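Phenylacetic acid degradation-related protein (Ralstonia eutropha JMP134, PDB 2PIM) probably hydrolyses acyl-CoA thioesters as a hot-dog-fold thioesterase related to phenylacetic acid degradation proteins. Local coordinates at residues A[67-72]-A[103-108]. Sequence-based numbering, arbitrary orientation.
Sequences DVTAML and GRARLE
The carbonyl oxygen of Val68 accepts the helical hydrogen bond from Leu72 N at 3.0 Å and also touches Ala105 CB, 3.6 Å away, where helix 67-72 lies on strand 103-107. No hydrogen bond crosses this interface; apolar side chains pack on one another and on the backbone of the strand. Ala105 fills its middle: its methyl points at the helix between Val68 and Leu72, one turn apart, and stands 4.1 Å from Thr69 CA. So small a side chain lets the two axes approach to 7.5 Å. Thr69 is buried beside Ala105, its hydroxyl satisfied by a hydrogen bond to Leu65 O one turn back in the helix.

At one end, Val68 lays CG2 over the backbone of Gly103, with Gly103 O 3.7 Å from that methyl; a CB on Gly103 would point toward the helix and lie very close to Val68 CB, so the missing side chain makes room for the valine. At the other end, Leu72 holds CG anti to its backbone N (chi1 171°), which carries CD2 over the strand, 3.7 Å from Ala105 CB and 3.6 Å from Leu107 N. Leu107 meets it at an oblique angle, its CG 3.9 Å from Leu72 CD2.

Arg104 and Arg106, on either side of Ala105 in sequence, point away from the helix, Arg104 pairing with Glu40. Neighbouring strands 38-45 and 114-123 flank strand 99-107, and Leu39 adds to the packing around Val68 and Leu72. A long helix wrapped by the apolar face of a curved antiparallel sheet, crossed here at -42°, is the hallmark of the hot-dog fold of acyl-CoA thioesterases.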
ATOM      1  N   ASP A  67      -5.766   5.935  -1.604  1.00 29.54           N
ATOM      2  CA  ASP A  67      -6.142   7.343  -1.538  1.00 29.77           C
ATOM      3  C   ASP A  67      -7.312   7.661  -2.492  1.00 29.76           C
ATOM      4  O   ASP A  67      -8.297   8.292  -2.115  1.00 32.11           O
ATOM      5  CB  ASP A  67      -4.958   8.254  -1.874  1.00 29.36           C
ATOM      6  CG  ASP A  67      -5.334   9.732  -1.776  1.00 32.14           C
ATOM      7  OD1 ASP A  67      -5.447  10.206  -0.639  1.00 30.36           O
ATOM      8  OD2 ASP A  67      -5.542  10.414  -2.827  1.00 33.19           O
ATOM      9  N   VAL A  68      -7.210   7.213  -3.732  1.00 27.64           N
ATOM     10  CA  VAL A  68      -8.209   7.587  -4.737  1.00 27.44           C
ATOM     11  C   VAL A  68      -9.598   7.019  -4.409  1.00 29.01           C
ATOM     12  O   VAL A  68     -10.648   7.755  -4.516  1.00 30.04           O
ATOM     13  CB  VAL A  68      -7.714   7.290  -6.193  1.00 28.08           C
ATOM     14  CG1 VAL A  68      -7.677   5.790  -6.488  1.00 24.31           C
ATOM     15  CG2 VAL A  68      -8.529   8.039  -7.180  1.00 27.20           C
ATOM     16  N   THR A  69      -9.607   5.781  -3.907  1.00 28.09           N
ATOM     17  CA  THR A  69     -10.842   5.078  -3.586  1.00 25.20           C
ATOM     18  C   THR A  69     -11.514   5.657  -2.326  1.00 24.93           C
ATOM     19  O   THR A  69     -12.685   5.994  -2.336  1.00 22.13           O
ATOM     20  CB  THR A  69     -10.650   3.542  -3.503  1.00 25.20           C
ATOM     21  OG1 THR A  69      -9.698   3.177  -2.478  1.00 24.08           O
ATOM     22  CG2 THR A  69     -10.208   2.993  -4.851  1.00 29.99           C
ATOM     23  N   ALA A  70     -10.735   5.843  -1.275  1.00 29.08           N
ATOM     24  CA  ALA A  70     -11.212   6.511  -0.043  1.00 26.21           C
ATOM     25  C   ALA A  70     -11.614   7.960  -0.233  1.00 28.42           C
ATOM     26  O   ALA A  70     -12.520   8.491   0.480  1.00 30.54           O
ATOM     27  CB  ALA A  70     -10.130   6.393   1.035  1.00 27.70           C
HETATM   28  N   MSE A  71     -10.935   8.639  -1.159  1.00 29.89           N
HETATM   29  CA  MSE A  71     -11.306  10.033  -1.489  1.00 27.85           C
HETATM   30  C   MSE A  71     -12.678  10.072  -2.138  1.00 25.61           C
HETATM   31  O   MSE A  71     -13.568  10.885  -1.769  1.00 21.16           O
HETATM   32  CB  MSE A  71     -10.284  10.711  -2.428  1.00 29.73           C
HETATM   33  CG  MSE A  71      -9.073  11.393  -1.750  1.00 38.91           C
HETATM   34 SE   MSE A  71      -9.558  12.594  -0.258  0.75 38.20          SE
HETATM   35  CE  MSE A  71      -9.468  11.262   1.290  1.00 38.12           C
ATOM     36  N   LEU A  72     -12.861   9.201  -3.114  1.00 24.53           N
ATOM     37  CA  LEU A  72     -14.170   9.115  -3.782  1.00 25.71           C
ATOM     38  C   LEU A  72     -15.307   8.857  -2.747  1.00 24.23           C
ATOM     39  O   LEU A  72     -16.306   9.575  -2.717  1.00 26.69           O
ATOM     40  CB  LEU A  72     -14.141   8.070  -4.892  1.00 22.07           C
ATOM     41  CG  LEU A  72     -15.541   7.788  -5.467  1.00 26.35           C
ATOM     42  CD1 LEU A  72     -16.281   9.046  -5.898  1.00 21.42           C
ATOM     43  CD2 LEU A  72     -15.385   6.830  -6.592  1.00 24.08           C
ATOM     44  N   GLY A 103      -4.627   8.192 -11.045  1.00 26.34           N
ATOM     45  CA  GLY A 103      -5.533   7.305 -10.354  1.00 27.81           C
ATOM     46  C   GLY A 103      -6.963   7.623 -10.690  1.00 26.24           C
ATOM     47  O   GLY A 103      -7.369   8.790 -10.655  1.00 25.20           O
ATOM     48  N   ARG A 104      -7.737   6.590 -10.997  1.00 28.10           N
ATOM     49  CA  ARG A 104      -9.193   6.757 -11.291  1.00 31.37           C
ATOM     50  C   ARG A 104     -10.018   5.829 -10.380  1.00 30.62           C
ATOM     51  O   ARG A 104      -9.694   4.663 -10.237  1.00 30.08           O
ATOM     52  CB  ARG A 104      -9.484   6.488 -12.776  1.00 30.44           C
ATOM     53  CG  ARG A 104      -8.820   7.509 -13.694  1.00 36.71           C
ATOM     54  CD  ARG A 104      -9.229   7.448 -15.198  1.00 36.76           C
ATOM     55  NE  ARG A 104      -8.382   8.352 -16.028  1.00 54.96           N
ATOM     56  CZ  ARG A 104      -7.185   8.053 -16.588  1.00 49.88           C
ATOM     57  NH1 ARG A 104      -6.631   6.859 -16.502  1.00 50.64           N
ATOM     58  NH2 ARG A 104      -6.538   8.967 -17.286  1.00 49.35           N
ATOM     59  N   ALA A 105     -11.033   6.380  -9.707  1.00 29.81           N
ATOM     60  CA  ALA A 105     -11.920   5.598  -8.873  1.00 27.97           C
ATOM     61  C   ALA A 105     -13.343   5.629  -9.432  1.00 27.77           C
ATOM     62  O   ALA A 105     -13.734   6.610 -10.067  1.00 27.92           O
ATOM     63  CB  ALA A 105     -11.884   6.103  -7.447  1.00 29.22           C
ATOM     64  N   ARG A 106     -14.065   4.517  -9.244  0.50 26.99           N
ATOM     65  CA  ARG A 106     -15.500   4.395  -9.528  0.50 27.18           C
ATOM     66  C   ARG A 106     -16.174   3.611  -8.398  0.50 26.08           C
ATOM     67  O   ARG A 106     -15.676   2.554  -7.990  0.50 23.07           O
ATOM     68  CB  ARG A 106     -15.770   3.639 -10.852  0.50 28.10           C
ATOM     69  CG  ARG A 106     -17.272   3.433 -11.151  0.50 27.57           C
ATOM     70  CD  ARG A 106     -17.617   2.565 -12.384  0.50 28.95           C
ATOM     71  NE  ARG A 106     -17.669   1.114 -12.126  0.50 30.60           N
ATOM     72  CZ  ARG A 106     -16.680   0.263 -12.394  0.50 29.11           C
ATOM     73  NH1 ARG A 106     -15.536   0.673 -12.923  0.50 42.10           N
ATOM     74  NH2 ARG A 106     -16.825  -1.010 -12.133  0.50 29.60           N
ATOM     75  N   LEU A 107     -17.323   4.106  -7.943  1.00 23.57           N
ATOM     76  CA  LEU A 107     -18.209   3.356  -7.036  1.00 24.96           C
ATOM     77  C   LEU A 107     -18.989   2.254  -7.756  1.00 23.32           C
ATOM     78  O   LEU A 107     -19.777   2.543  -8.629  1.00 23.43           O
ATOM     79  CB  LEU A 107     -19.234   4.305  -6.367  1.00 19.45           C
ATOM     80  CG  LEU A 107     -18.629   5.116  -5.233  1.00 22.45           C
ATOM     81  CD1 LEU A 107     -19.441   6.355  -4.924  1.00 26.22           C
ATOM     82  CD2 LEU A 107     -18.448   4.248  -4.003  1.00 23.96           C
ATOM     83  N   GLU A 108     -18.779   0.995  -7.380  1.00 27.54           N
ATOM     84  CA  GLU A 108     -19.601  -0.102  -7.880  1.00 29.81           C
ATOM     85  C   GLU A 108     -20.885  -0.210  -7.109  1.00 28.66           C
ATOM     86  O   GLU A 108     -21.848  -0.704  -7.645  1.00 28.50           O
ATOM     87  CB  GLU A 108     -18.909  -1.456  -7.754  1.00 30.09           C
ATOM     88  CG  GLU A 108     -17.761  -1.636  -8.675  1.00 46.53           C
ATOM     89  CD  GLU A 108     -18.045  -2.573  -9.816  1.00 47.96           C
ATOM     90  OE1 GLU A 108     -19.052  -2.342 -10.527  1.00 47.87           O
ATOM     91  OE2 GLU A 108     -17.226  -3.507 -10.012  1.00 52.09           O
TER